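Local coordinates for protein protease (PDB 5EUF) that probably cleaves the cytoplasmic domain of the human junctional adhesion molecule JAM-A as a zinc-dependent M16-family peptidase, weakening the gastric epithelial barrier, at residues E250-G255 and S412-L417; S282-E287 and K328-L333; Q297-N302 and L312-G317. All coordinates share one frame; numbering follows the deposited sequence.

How the interactions relate
Interactions 1 and 3 are strand pairings in one mixed sheet, whose neighbouring strands 251-258 and 309-317 link them through Val-252 N to Ala-315 O and Leu-254 O to Phe-313 N. Interaction 1 lies inside the sheet and is largely buried; interaction 3 includes the outermost strand of the chain's sheet and is mostly buried too, with exposure at Gln-297 and His-301. Both depend on backbone hydrogen bonds. Interaction 2 has none between its segments: it is apolar packing between helices against one face of that sheet, with Glu-287 at its margin. Ile-330 meets Leu-254 of interaction 1, while Leu-284 meets Ala-298 and Phe-313 of interaction 3, joining the helical layer to both pairings.

Interaction 1 of 3, residues E250-G255 and S412-L417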
ATOM      1  N   GLU B 250       2.162 -26.255  -7.735  1.00 55.21           N
ATOM      2  CA  GLU B 250       1.837 -25.384  -6.612  1.00 44.10           C
ATOM      3  C   GLU B 250       3.093 -24.902  -5.890  1.00 37.50           C
ATOM      4  O   GLU B 250       3.983 -25.689  -5.572  1.00 44.45           O
ATOM      5  CB  GLU B 250       0.893 -26.089  -5.633  1.00 37.97           C
ATOM      6  CG  GLU B 250      -0.504 -26.326  -6.197  1.00 47.00           C
ATOM      7  CD  GLU B 250      -1.538 -26.626  -5.123  1.00 50.72           C
ATOM      8  OE1 GLU B 250      -1.233 -26.446  -3.926  1.00 42.12           O
ATOM      9  OE2 GLU B 250      -2.661 -27.040  -5.480  1.00 52.72           O
ATOM     10  N   TRP B 251       3.152 -23.597  -5.641  1.00 39.72           N
ATOM     11  CA  TRP B 251       4.290 -22.978  -4.972  1.00 27.97           C
ATOM     12  C   TRP B 251       3.900 -22.427  -3.604  1.00 25.82           C
ATOM     13  O   TRP B 251       2.720 -22.224  -3.322  1.00 38.01           O
ATOM     14  CB  TRP B 251       4.869 -21.859  -5.838  1.00 25.51           C
ATOM     15  CG  TRP B 251       5.447 -22.339  -7.130  1.00 36.52           C
ATOM     16  CD1 TRP B 251       4.759 -22.766  -8.228  1.00 51.23           C
ATOM     17  CD2 TRP B 251       6.835 -22.432  -7.464  1.00 40.74           C
ATOM     18  NE1 TRP B 251       5.635 -23.126  -9.224  1.00 62.61           N
ATOM     19  CE2 TRP B 251       6.916 -22.929  -8.779  1.00 53.27           C
ATOM     20  CE3 TRP B 251       8.018 -22.142  -6.779  1.00 46.20           C
ATOM     21  CZ2 TRP B 251       8.131 -23.146  -9.421  1.00 59.40           C
ATOM     22  CZ3 TRP B 251       9.223 -22.360  -7.416  1.00 51.44           C
ATOM     23  CH2 TRP B 251       9.272 -22.856  -8.724  1.00 59.64           C
ATOM     24  N   VAL B 252       4.895 -22.183  -2.757  1.00 21.17           N
ATOM     25  CA  VAL B 252       4.647 -21.616  -1.435  1.00 29.31           C
ATOM     26  C   VAL B 252       5.738 -20.621  -1.044  1.00 33.87           C
ATOM     27  O   VAL B 252       6.915 -20.816  -1.345  1.00 42.01           O
ATOM     28  CB  VAL B 252       4.546 -22.718  -0.354  1.00 22.56           C
ATOM     29  CG1 VAL B 252       5.846 -23.496  -0.256  1.00 20.98           C
ATOM     30  CG2 VAL B 252       4.169 -22.122   1.001  1.00 20.07           C
ATOM     31  N   ALA B 253       5.333 -19.539  -0.391  1.00 18.10           N
ATOM     32  CA  ALA B 253       6.279 -18.588   0.165  1.00 17.07           C
ATOM     33  C   ALA B 253       5.991 -18.386   1.645  1.00 16.79           C
ATOM     34  O   ALA B 253       4.921 -17.911   2.014  1.00 29.97           O
ATOM     35  CB  ALA B 253       6.214 -17.267  -0.579  1.00 26.14           C
ATOM     36  N   LEU B 254       6.943 -18.765   2.490  1.00 18.06           N
ATOM     37  CA  LEU B 254       6.804 -18.585   3.929  1.00 23.09           C
ATOM     38  C   LEU B 254       7.898 -17.658   4.438  1.00 26.41           C
ATOM     39  O   LEU B 254       9.075 -18.012   4.427  1.00 37.01           O
ATOM     40  CB  LEU B 254       6.858 -19.930   4.658  1.00 21.40           C
ATOM     41  CG  LEU B 254       6.893 -19.884   6.191  1.00 32.97           C
ATOM     42  CD1 LEU B 254       5.690 -19.141   6.756  1.00 31.57           C
ATOM     43  CD2 LEU B 254       6.977 -21.286   6.775  1.00 39.05           C
ATOM     44  N   GLY B 255       7.505 -16.470   4.880  1.00 25.77           N
ATOM     45  CA  GLY B 255       8.464 -15.483   5.332  1.00 14.69           C
ATOM     46  C   GLY B 255       8.236 -15.039   6.759  1.00 23.44           C
ATOM     47  O   GLY B 255       7.099 -14.916   7.213  1.00 24.52           O
ATOM     48  N   SER B 412       4.836 -14.469  10.792  1.00 36.05           N
ATOM     49  CA  SER B 412       4.863 -15.262   9.573  1.00 20.61           C
ATOM     50  C   SER B 412       3.961 -14.680   8.496  1.00 27.78           C
ATOM     51  O   SER B 412       2.883 -14.161   8.775  1.00 36.50           O
ATOM     52  CB  SER B 412       4.452 -16.708   9.863  1.00 35.02           C
ATOM     53  OG  SER B 412       3.058 -16.805  10.100  1.00 28.46           O
ATOM     54  N   THR B 413       4.426 -14.771   7.257  1.00 33.79           N
ATOM     55  CA  THR B 413       3.632 -14.415   6.095  1.00 24.82           C
ATOM     56  C   THR B 413       3.682 -15.578   5.118  1.00 26.19           C
ATOM     57  O   THR B 413       4.759 -16.063   4.779  1.00 36.37           O
ATOM     58  CB  THR B 413       4.144 -13.136   5.418  1.00 28.22           C
ATOM     59  OG1 THR B 413       4.150 -12.060   6.367  1.00 35.63           O
ATOM     60  CG2 THR B 413       3.262 -12.773   4.232  1.00 17.17           C
ATOM     61  N   THR B 414       2.516 -16.035   4.677  1.00 18.51           N
ATOM     62  CA  THR B 414       2.438 -17.215   3.831  1.00 19.10           C
ATOM     63  C   THR B 414       1.615 -16.958   2.575  1.00 24.94           C
ATOM     64  O   THR B 414       0.470 -16.523   2.652  1.00 19.97           O
ATOM     65  CB  THR B 414       1.830 -18.402   4.595  1.00 28.13           C
ATOM     66  OG1 THR B 414       2.611 -18.671   5.766  1.00 41.52           O
ATOM     67  CG2 THR B 414       1.793 -19.636   3.718  1.00 32.43           C
ATOM     68  N   VAL B 415       2.203 -17.231   1.414  1.00 24.32           N
ATOM     69  CA  VAL B 415       1.499 -17.050   0.150  1.00 23.98           C
ATOM     70  C   VAL B 415       1.508 -18.332  -0.675  1.00 33.77           C
ATOM     71  O   VAL B 415       2.569 -18.882  -0.968  1.00 42.23           O
ATOM     72  CB  VAL B 415       2.115 -15.907  -0.680  1.00 22.36           C
ATOM     73  CG1 VAL B 415       1.419 -15.790  -2.027  1.00 20.36           C
ATOM     74  CG2 VAL B 415       2.032 -14.596   0.086  1.00 18.87           C
ATOM     75  N   PHE B 416       0.318 -18.802  -1.041  1.00 36.36           N
ATOM     76  CA  PHE B 416       0.174 -20.017  -1.838  1.00 27.09           C
ATOM     77  C   PHE B 416      -0.035 -19.696  -3.315  1.00 35.91           C
ATOM     78  O   PHE B 416      -0.759 -18.761  -3.661  1.00 41.07           O
ATOM     79  CB  PHE B 416      -0.997 -20.859  -1.327  1.00 24.46           C
ATOM     80  CG  PHE B 416      -0.829 -21.346   0.083  1.00 40.84           C
ATOM     81  CD1 PHE B 416       0.352 -21.945   0.490  1.00 38.58           C
ATOM     82  CD2 PHE B 416      -1.855 -21.202   1.005  1.00 44.50           C
ATOM     83  CE1 PHE B 416       0.503 -22.395   1.791  1.00 43.21           C
ATOM     84  CE2 PHE B 416      -1.709 -21.649   2.305  1.00 36.24           C
ATOM     85  CZ  PHE B 416      -0.529 -22.246   2.698  1.00 37.62           C
ATOM     86  N   LEU B 417       0.595 -20.480  -4.185  1.00 38.05           N
ATOM     87  CA  LEU B 417       0.411 -20.312  -5.622  1.00 34.65           C
ATOM     88  C   LEU B 417      -0.281 -21.531  -6.225  1.00 43.97           C
ATOM     89  O   LEU B 417       0.269 -22.630  -6.234  1.00 38.65           O
ATOM     90  CB  LEU B 417       1.751 -20.065  -6.309  1.00 34.85           C
ATOM     91  CG  LEU B 417       1.655 -19.538  -7.740  1.00 37.18           C
ATOM     92  CD1 LEU B 417       0.812 -18.278  -7.782  1.00 25.32           C
ATOM     93  CD2 LEU B 417       3.040 -19.277  -8.302  1.00 31.76           C
TER
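Trp-251, Ala-253 and Gly-255 are the hydrogen-bonded positions facing Leu-417, Val-415 and Thr-413, and each pair exchanges two backbone bonds. Gly-255 N meets Thr-413 O at 2.8 Å in a nearly straight bond (172°), and Ala-253 N reaches Val-415 O at 2.9 Å. CA-H...O contacts fill in between, such as Thr-414 CA to Ala-253 O. The strands run antiparallel at 173°, and through this pairing the C-terminal strand is built into the interior of a five-stranded sheet, between strands 238-243 and 251-258.

Apolar contacts differ on the two faces. Trp-251 and Leu-417 lie side by side, CB to CB 3.6 Å. Leu-417 CD2 lies obliquely against the near part of the indole, 3.9 Å from Trp-251 CD1, while chi1 of -65° leads the six-membered ring off toward the neighbouring strand 309-317. Ala-253 and Val-415 follow on this face, compact enough to sit against Leu-146 of helix 142-154. On the other face Val-252 CG2 abuts the edge of the Phe-416 ring, 3.8 Å from CE1. Helix 323-338 packs here, Leu-326 on Val-252, Ile-330 on Leu-254, and Ala-323 and Gln-327 on Phe-416.

Leu-254 and Thr-414 cross at a slant, methyl CD1 beside hydroxyl OG1.

Interaction 2 of 3, residues S282-E287 and K328-L333; sequences SWLQSE and KEIVAL
Leu-284 and Leu-333 meet through single methyl branches, CD2 to CD1 at 3.7 Å, the two chains passing at a slant. The same CD2 also touches Ile-330 CG2 at 3.7 Å, so one leucine methyl lies against two residues a helical turn apart. Chi2 of Leu-284 (-172°) sends CD1 out toward the strands and leaves CD2 as the branch that meets the facing helix. Leu-333 makes the broadest contact with the other segment: its CD1 also lies 4.2 Å from Trp-283 CB, while Glu-287 borders its CD2 with the aliphatic CG. The indole comes edge-on, with CZ3 near Leu-333 O.

In the next shell, Ser-282 OG accepts from Gln-285 N at 3.2 Å, a capping bond at the turn leading into helix 284-289. Ser-286 N and OG reach Ser-282 O from opposite faces of its carbonyl plane. The indole is held in place by Glu-346 OE2, which accepts from NE1, and by a cation-pi contact with Lys-336. At the margin Glu-329 forms a salt bridge to Lys-292, which probably eases any repulsion from nearby Glu-287.

Helix 266-276 backs Trp-283 through Leu-275 and Leu-276, while Ile-330 rests on Leu-254 of strand 251-258 and Leu-284 on the two hairpin strands.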
ATOM      1  N   SER B 282      21.658 -28.515   2.214  1.00 35.83           N
ATOM      2  CA  SER B 282      20.705 -27.837   3.083  1.00 37.62           C
ATOM      3  C   SER B 282      19.611 -28.787   3.553  1.00 39.94           C
ATOM      4  O   SER B 282      19.476 -29.897   3.038  1.00 48.51           O
ATOM      5  CB  SER B 282      20.083 -26.635   2.366  1.00 39.99           C
ATOM      6  OG  SER B 282      19.201 -27.046   1.335  1.00 35.37           O
ATOM      7  N   TRP B 283      18.832 -28.347   4.534  1.00 38.50           N
ATOM      8  CA  TRP B 283      17.734 -29.152   5.053  1.00 38.12           C
ATOM      9  C   TRP B 283      16.599 -29.245   4.041  1.00 49.35           C
ATOM     10  O   TRP B 283      16.012 -30.309   3.858  1.00 65.52           O
ATOM     11  CB  TRP B 283      17.218 -28.579   6.377  1.00 31.36           C
ATOM     12  CG  TRP B 283      18.121 -28.849   7.547  1.00 36.57           C
ATOM     13  CD1 TRP B 283      19.393 -29.340   7.506  1.00 40.42           C
ATOM     14  CD2 TRP B 283      17.812 -28.650   8.933  1.00 38.37           C
ATOM     15  NE1 TRP B 283      19.898 -29.456   8.779  1.00 26.83           N
ATOM     16  CE2 TRP B 283      18.947 -29.040   9.673  1.00 32.08           C
ATOM     17  CE3 TRP B 283      16.687 -28.180   9.620  1.00 39.79           C
ATOM     18  CZ2 TRP B 283      18.991 -28.972  11.064  1.00 37.83           C
ATOM     19  CZ3 TRP B 283      16.732 -28.113  11.001  1.00 35.29           C
ATOM     20  CH2 TRP B 283      17.876 -28.507  11.708  1.00 39.83           C
ATOM     21  N   LEU B 284      16.295 -28.131   3.379  1.00 40.03           N
ATOM     22  CA  LEU B 284      15.220 -28.106   2.393  1.00 38.86           C
ATOM     23  C   LEU B 284      15.532 -28.989   1.188  1.00 52.16           C
ATOM     24  O   LEU B 284      14.629 -29.561   0.578  1.00 60.44           O
ATOM     25  CB  LEU B 284      14.946 -26.675   1.929  1.00 33.61           C
ATOM     26  CG  LEU B 284      14.311 -25.747   2.966  1.00 27.72           C
ATOM     27  CD1 LEU B 284      13.914 -24.421   2.334  1.00 28.65           C
ATOM     28  CD2 LEU B 284      13.114 -26.418   3.612  1.00 22.10           C
ATOM     29  N   GLN B 285      16.810 -29.100   0.847  1.00 44.55           N
ATOM     30  CA  GLN B 285      17.217 -29.912  -0.292  1.00 40.80           C
ATOM     31  C   GLN B 285      17.119 -31.404   0.006  1.00 46.98           C
ATOM     32  O   GLN B 285      16.421 -32.139  -0.690  1.00 63.10           O
ATOM     33  CB  GLN B 285      18.646 -29.563  -0.718  1.00 49.85           C
ATOM     34  CG  GLN B 285      18.734 -28.762  -2.012  1.00 57.83           C
ATOM     35  CD  GLN B 285      18.323 -29.568  -3.232  1.00 60.65           C
ATOM     36  OE1 GLN B 285      18.330 -30.802  -3.211  1.00 48.21           O
ATOM     37  NE2 GLN B 285      17.960 -28.873  -4.305  1.00 64.18           N
ATOM     38  N   SER B 286      17.815 -31.848   1.047  1.00 40.58           N
ATOM     39  CA  SER B 286      17.946 -33.275   1.314  1.00 48.82           C
ATOM     40  C   SER B 286      16.786 -33.848   2.127  1.00 64.78           C
ATOM     41  O   SER B 286      16.882 -34.960   2.650  1.00 90.39           O
ATOM     42  CB  SER B 286      19.271 -33.553   2.030  1.00 52.89           C
ATOM     43  OG  SER B 286      19.445 -32.694   3.142  1.00 58.16           O
ATOM     44  N   GLU B 287      15.691 -33.102   2.226  1.00 56.57           N
ATOM     45  CA  GLU B 287      14.505 -33.597   2.921  1.00 51.74           C
ATOM     46  C   GLU B 287      13.242 -33.423   2.074  1.00 44.45           C
ATOM     47  O   GLU B 287      12.463 -34.360   1.910  1.00 31.83           O
ATOM     48  CB  GLU B 287      14.338 -32.891   4.268  1.00 46.15           C
ATOM     49  CG  GLU B 287      13.358 -33.570   5.210  1.00 58.46           C
ATOM     50  CD  GLU B 287      13.913 -34.850   5.805  1.00 74.52           C
ATOM     51  OE1 GLU B 287      15.146 -35.049   5.749  1.00 72.25           O
ATOM     52  OE2 GLU B 287      13.117 -35.657   6.330  1.00 85.88           O
ATOM     53  N   LYS B 328       3.451 -27.590   5.660  1.00 42.16           N
ATOM     54  CA  LYS B 328       3.435 -28.500   6.797  1.00 54.12           C
ATOM     55  C   LYS B 328       4.826 -29.058   7.082  1.00 54.62           C
ATOM     56  O   LYS B 328       5.165 -29.341   8.230  1.00 51.45           O
ATOM     57  CB  LYS B 328       2.452 -29.647   6.549  1.00 63.70           C
ATOM     58  N   GLU B 329       5.631 -29.199   6.031  1.00 52.79           N
ATOM     59  CA  GLU B 329       6.958 -29.793   6.154  1.00 49.62           C
ATOM     60  C   GLU B 329       8.019 -28.789   6.595  1.00 46.33           C
ATOM     61  O   GLU B 329       8.809 -29.077   7.494  1.00 61.46           O
ATOM     62  CB  GLU B 329       7.376 -30.435   4.830  1.00 54.31           C
ATOM     63  CG  GLU B 329       6.513 -31.612   4.403  1.00 68.68           C
ATOM     64  CD  GLU B 329       6.571 -32.775   5.378  1.00 85.05           C
ATOM     65  OE1 GLU B 329       7.633 -32.981   6.005  1.00 93.86           O
ATOM     66  OE2 GLU B 329       5.552 -33.485   5.519  1.00 81.61           O
ATOM     67  N   ILE B 330       8.045 -27.620   5.963  1.00 42.62           N
ATOM     68  CA  ILE B 330       9.027 -26.600   6.321  1.00 40.47           C
ATOM     69  C   ILE B 330       8.823 -26.135   7.760  1.00 46.48           C
ATOM     70  O   ILE B 330       9.785 -25.834   8.461  1.00 64.68           O
ATOM     71  CB  ILE B 330       8.977 -25.380   5.372  1.00 36.11           C
ATOM     72  CG1 ILE B 330       7.551 -24.848   5.242  1.00 64.98           C
ATOM     73  CG2 ILE B 330       9.514 -25.743   4.001  1.00 26.05           C
ATOM     74  CD1 ILE B 330       7.397 -23.793   4.169  1.00 82.02           C
ATOM     75  N   VAL B 331       7.570 -26.092   8.202  1.00 47.82           N
ATOM     76  CA  VAL B 331       7.266 -25.730   9.580  1.00 49.05           C
ATOM     77  C   VAL B 331       7.787 -26.812  10.523  1.00 47.74           C
ATOM     78  O   VAL B 331       8.365 -26.513  11.569  1.00 45.73           O
ATOM     79  CB  VAL B 331       5.749 -25.524   9.791  1.00 23.28           C
ATOM     80  CG1 VAL B 331       5.419 -25.425  11.270  1.00 23.69           C
ATOM     81  CG2 VAL B 331       5.277 -24.278   9.056  1.00 22.35           C
ATOM     82  N   ALA B 332       7.594 -28.069  10.130  1.00 45.33           N
ATOM     83  CA  ALA B 332       8.077 -29.212  10.898  1.00 44.32           C
ATOM     84  C   ALA B 332       9.597 -29.182  11.055  1.00 47.23           C
ATOM     85  O   ALA B 332      10.136 -29.613  12.076  1.00 41.17           O
ATOM     86  CB  ALA B 332       7.639 -30.513  10.239  1.00 31.90           C
ATOM     87  N   LEU B 333      10.285 -28.674  10.036  1.00 43.24           N
ATOM     88  CA  LEU B 333      11.727 -28.485  10.114  1.00 42.04           C
ATOM     89  C   LEU B 333      12.068 -27.372  11.098  1.00 39.18           C
ATOM     90  O   LEU B 333      12.968 -27.517  11.927  1.00 41.34           O
ATOM     91  CB  LEU B 333      12.308 -28.163   8.735  1.00 37.40           C
ATOM     92  CG  LEU B 333      12.358 -29.312   7.728  1.00 34.59           C
ATOM     93  CD1 LEU B 333      13.028 -28.866   6.439  1.00 35.15           C
ATOM     94  CD2 LEU B 333      13.082 -30.506   8.324  1.00 25.84           C
TER

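Interaction 3 of 3, residues Q297-N302 and L312-G317; sequences QAFSHN and LFIAGG
Segments 297-302 and 312-317 run antiparallel at 179°, with Gln-297, Phe-299 and His-301 in hydrogen-bonded register with Gly-316, Ile-314 and Leu-312. The middle pair is bonded both ways, Phe-299 N to Ile-314 O at 3.0 Å and Ile-314 N to Phe-299 O at 3.0 Å. The Gln-297/Gly-316 pair has one weak bond, Gln-297 N to Gly-316 O at 3.4 Å, and one of ordinary length, Gly-316 N to Gln-297 O at 2.8 Å.

Phe-299 carries most of the side-chain contact. With CG between the backbone N and the carbonyl carbon (chi1 62°), its ring swings over the partner strand, and Ile-314 CB sits over one face, 4.1 Å from the centroid and displaced toward the rim, a CH-pi contact. Ile-314 suits this place, since the branch at CB lets CG2 and the CG1-CD1 arm both lie along the flat ring. On the same face His-301 is exposed, its side chain about 6 Å from a bound zinc ion, too distant for coordination. The opposite face pairs two alanines, Ala-298 CB 4.1 Å from Ala-315 CB, and sets Ser-300 beside Phe-313, CB touching CD1, while the serine hydroxyl bonds to that of Ser-273.

The strands form a beta hairpin, in which 295-302 is the outermost strand within the chain and 309-317 lies between it and 251-258. Helix 142-154 packs on Leu-312 and Ile-314, and helix 284-289 on Ala-298 and Phe-313.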
ATOM      1  N   GLN B 297      11.920 -27.588  -6.378  1.00 45.82           N
ATOM      2  CA  GLN B 297      12.846 -26.575  -5.897  1.00 39.55           C
ATOM      3  C   GLN B 297      12.456 -26.131  -4.495  1.00 39.50           C
ATOM      4  O   GLN B 297      11.272 -26.003  -4.181  1.00 43.23           O
ATOM      5  CB  GLN B 297      12.878 -25.370  -6.838  1.00 43.44           C
ATOM      6  CG  GLN B 297      13.720 -25.569  -8.083  1.00 62.33           C
ATOM      7  CD  GLN B 297      13.825 -24.307  -8.918  1.00 79.77           C
ATOM      8  OE1 GLN B 297      14.883 -24.000  -9.471  1.00 93.66           O
ATOM      9  NE2 GLN B 297      12.725 -23.569  -9.016  1.00 69.85           N
ATOM     10  N   ALA B 298      13.459 -25.901  -3.657  1.00 36.94           N
ATOM     11  CA  ALA B 298      13.236 -25.414  -2.302  1.00 33.41           C
ATOM     12  C   ALA B 298      14.490 -24.723  -1.791  1.00 35.35           C
ATOM     13  O   ALA B 298      15.574 -25.306  -1.797  1.00 39.29           O
ATOM     14  CB  ALA B 298      12.839 -26.556  -1.380  1.00 28.98           C
ATOM     15  N   PHE B 299      14.343 -23.477  -1.352  1.00 37.08           N
ATOM     16  CA  PHE B 299      15.482 -22.705  -0.873  1.00 32.58           C
ATOM     17  C   PHE B 299      15.067 -21.625   0.120  1.00 32.41           C
ATOM     18  O   PHE B 299      13.887 -21.287   0.229  1.00 24.40           O
ATOM     19  CB  PHE B 299      16.224 -22.069  -2.051  1.00 29.20           C
ATOM     20  CG  PHE B 299      15.393 -21.095  -2.841  1.00 39.06           C
ATOM     21  CD1 PHE B 299      14.587 -21.535  -3.878  1.00 21.51           C
ATOM     22  CD2 PHE B 299      15.425 -19.737  -2.551  1.00 36.98           C
ATOM     23  CE1 PHE B 299      13.821 -20.640  -4.609  1.00 35.38           C
ATOM     24  CE2 PHE B 299      14.664 -18.838  -3.276  1.00 37.26           C
ATOM     25  CZ  PHE B 299      13.859 -19.290  -4.306  1.00 33.89           C
ATOM     26  N   SER B 300      16.047 -21.088   0.841  1.00 29.70           N
ATOM     27  CA  SER B 300      15.813 -19.973   1.751  1.00 25.53           C
ATOM     28  C   SER B 300      16.733 -18.807   1.409  1.00 30.20           C
ATOM     29  O   SER B 300      17.757 -18.986   0.749  1.00 35.91           O
ATOM     30  CB  SER B 300      16.028 -20.398   3.205  1.00 22.01           C
ATOM     31  OG  SER B 300      17.410 -20.471   3.512  1.00 32.93           O
ATOM     32  N   HIS B 301      16.363 -17.614   1.859  1.00 17.14           N
ATOM     33  CA  HIS B 301      17.187 -16.434   1.638  1.00 18.62           C
ATOM     34  C   HIS B 301      16.973 -15.403   2.736  1.00 38.15           C
ATOM     35  O   HIS B 301      15.904 -14.802   2.830  1.00 58.46           O
ATOM     36  CB  HIS B 301      16.886 -15.809   0.273  1.00 17.03           C
ATOM     37  CG  HIS B 301      17.759 -14.636  -0.058  1.00 56.29           C
ATOM     38  ND1 HIS B 301      17.367 -13.636  -0.923  1.00 59.31           N
ATOM     39  CD2 HIS B 301      19.006 -14.308   0.355  1.00 59.04           C
ATOM     40  CE1 HIS B 301      18.333 -12.741  -1.023  1.00 60.97           C
ATOM     41  NE2 HIS B 301      19.339 -13.124  -0.259  1.00 55.39           N
ATOM     42  N   ASN B 302      17.987 -15.208   3.571  1.00 36.12           N
ATOM     43  CA  ASN B 302      17.956 -14.120   4.536  1.00 31.37           C
ATOM     44  C   ASN B 302      18.235 -12.801   3.835  1.00 25.72           C
ATOM     45  O   ASN B 302      19.384 -12.368   3.723  1.00 32.87           O
ATOM     46  CB  ASN B 302      18.968 -14.336   5.661  1.00 39.82           C
ATOM     47  CG  ASN B 302      19.048 -13.148   6.604  1.00 41.06           C
ATOM     48  OD1 ASN B 302      18.030 -12.545   6.950  1.00 36.18           O
ATOM     49  ND2 ASN B 302      20.260 -12.793   7.007  1.00 41.60           N
ATOM     50  N   LEU B 312      13.133 -15.519   4.121  1.00 20.63           N
ATOM     51  CA  LEU B 312      12.177 -16.041   3.151  1.00 24.35           C
ATOM     52  C   LEU B 312      12.389 -17.511   2.780  1.00 34.91           C
ATOM     53  O   LEU B 312      13.480 -17.906   2.376  1.00 52.53           O
ATOM     54  CB  LEU B 312      12.225 -15.182   1.888  1.00 16.00           C
ATOM     55  CG  LEU B 312      11.139 -15.419   0.844  1.00 42.95           C
ATOM     56  CD1 LEU B 312       9.764 -15.238   1.460  1.00 46.97           C
ATOM     57  CD2 LEU B 312      11.330 -14.474  -0.327  1.00 39.54           C
ATOM     58  N   PHE B 313      11.332 -18.309   2.920  1.00 24.16           N
ATOM     59  CA  PHE B 313      11.325 -19.696   2.453  1.00 20.93           C
ATOM     60  C   PHE B 313      10.469 -19.837   1.197  1.00 34.20           C
ATOM     61  O   PHE B 313       9.298 -19.454   1.196  1.00 40.75           O
ATOM     62  CB  PHE B 313      10.789 -20.640   3.532  1.00 27.41           C
ATOM     63  CG  PHE B 313      11.660 -20.739   4.748  1.00 27.82           C
ATOM     64  CD1 PHE B 313      12.650 -21.706   4.829  1.00 26.36           C
ATOM     65  CD2 PHE B 313      11.477 -19.879   5.818  1.00 21.83           C
ATOM     66  CE1 PHE B 313      13.449 -21.804   5.951  1.00 18.53           C
ATOM     67  CE2 PHE B 313      12.273 -19.973   6.943  1.00 21.61           C
ATOM     68  CZ  PHE B 313      13.259 -20.935   7.009  1.00 21.85           C
ATOM     69  N   ILE B 314      11.045 -20.389   0.135  1.00 24.14           N
ATOM     70  CA  ILE B 314      10.300 -20.597  -1.105  1.00 27.29           C
ATOM     71  C   ILE B 314      10.427 -22.038  -1.597  1.00 35.31           C
ATOM     72  O   ILE B 314      11.531 -22.579  -1.678  1.00 54.61           O
ATOM     73  CB  ILE B 314      10.773 -19.640  -2.216  1.00 28.59           C
ATOM     74  CG1 ILE B 314      10.605 -18.185  -1.773  1.00 28.71           C
ATOM     75  CG2 ILE B 314      10.003 -19.896  -3.502  1.00 25.75           C
ATOM     76  CD1 ILE B 314      10.991 -17.176  -2.826  1.00 34.40           C
ATOM     77  N   ALA B 315       9.297 -22.656  -1.923  1.00 35.55           N
ATOM     78  CA  ALA B 315       9.295 -24.040  -2.383  1.00 39.71           C
ATOM     79  C   ALA B 315       8.254 -24.280  -3.475  1.00 41.40           C
ATOM     80  O   ALA B 315       7.110 -23.839  -3.370  1.00 43.98           O
ATOM     81  CB  ALA B 315       9.058 -24.978  -1.216  1.00 23.19           C
ATOM     82  N   GLY B 316       8.667 -24.980  -4.527  1.00 33.17           N
ATOM     83  CA  GLY B 316       7.776 -25.336  -5.616  1.00 45.07           C
ATOM     84  C   GLY B 316       7.611 -26.839  -5.707  1.00 52.14           C
ATOM     85  O   GLY B 316       8.568 -27.565  -5.981  1.00 58.15           O
ATOM     86  N   GLY B 317       6.388 -27.307  -5.484  1.00 39.31           N
ATOM     87  CA  GLY B 317       6.132 -28.728  -5.366  1.00 43.55           C
ATOM     88  C   GLY B 317       6.167 -29.511  -6.663  1.00 51.09           C
ATOM     89  O   GLY B 317       6.039 -28.949  -7.752  1.00 51.72           O
TER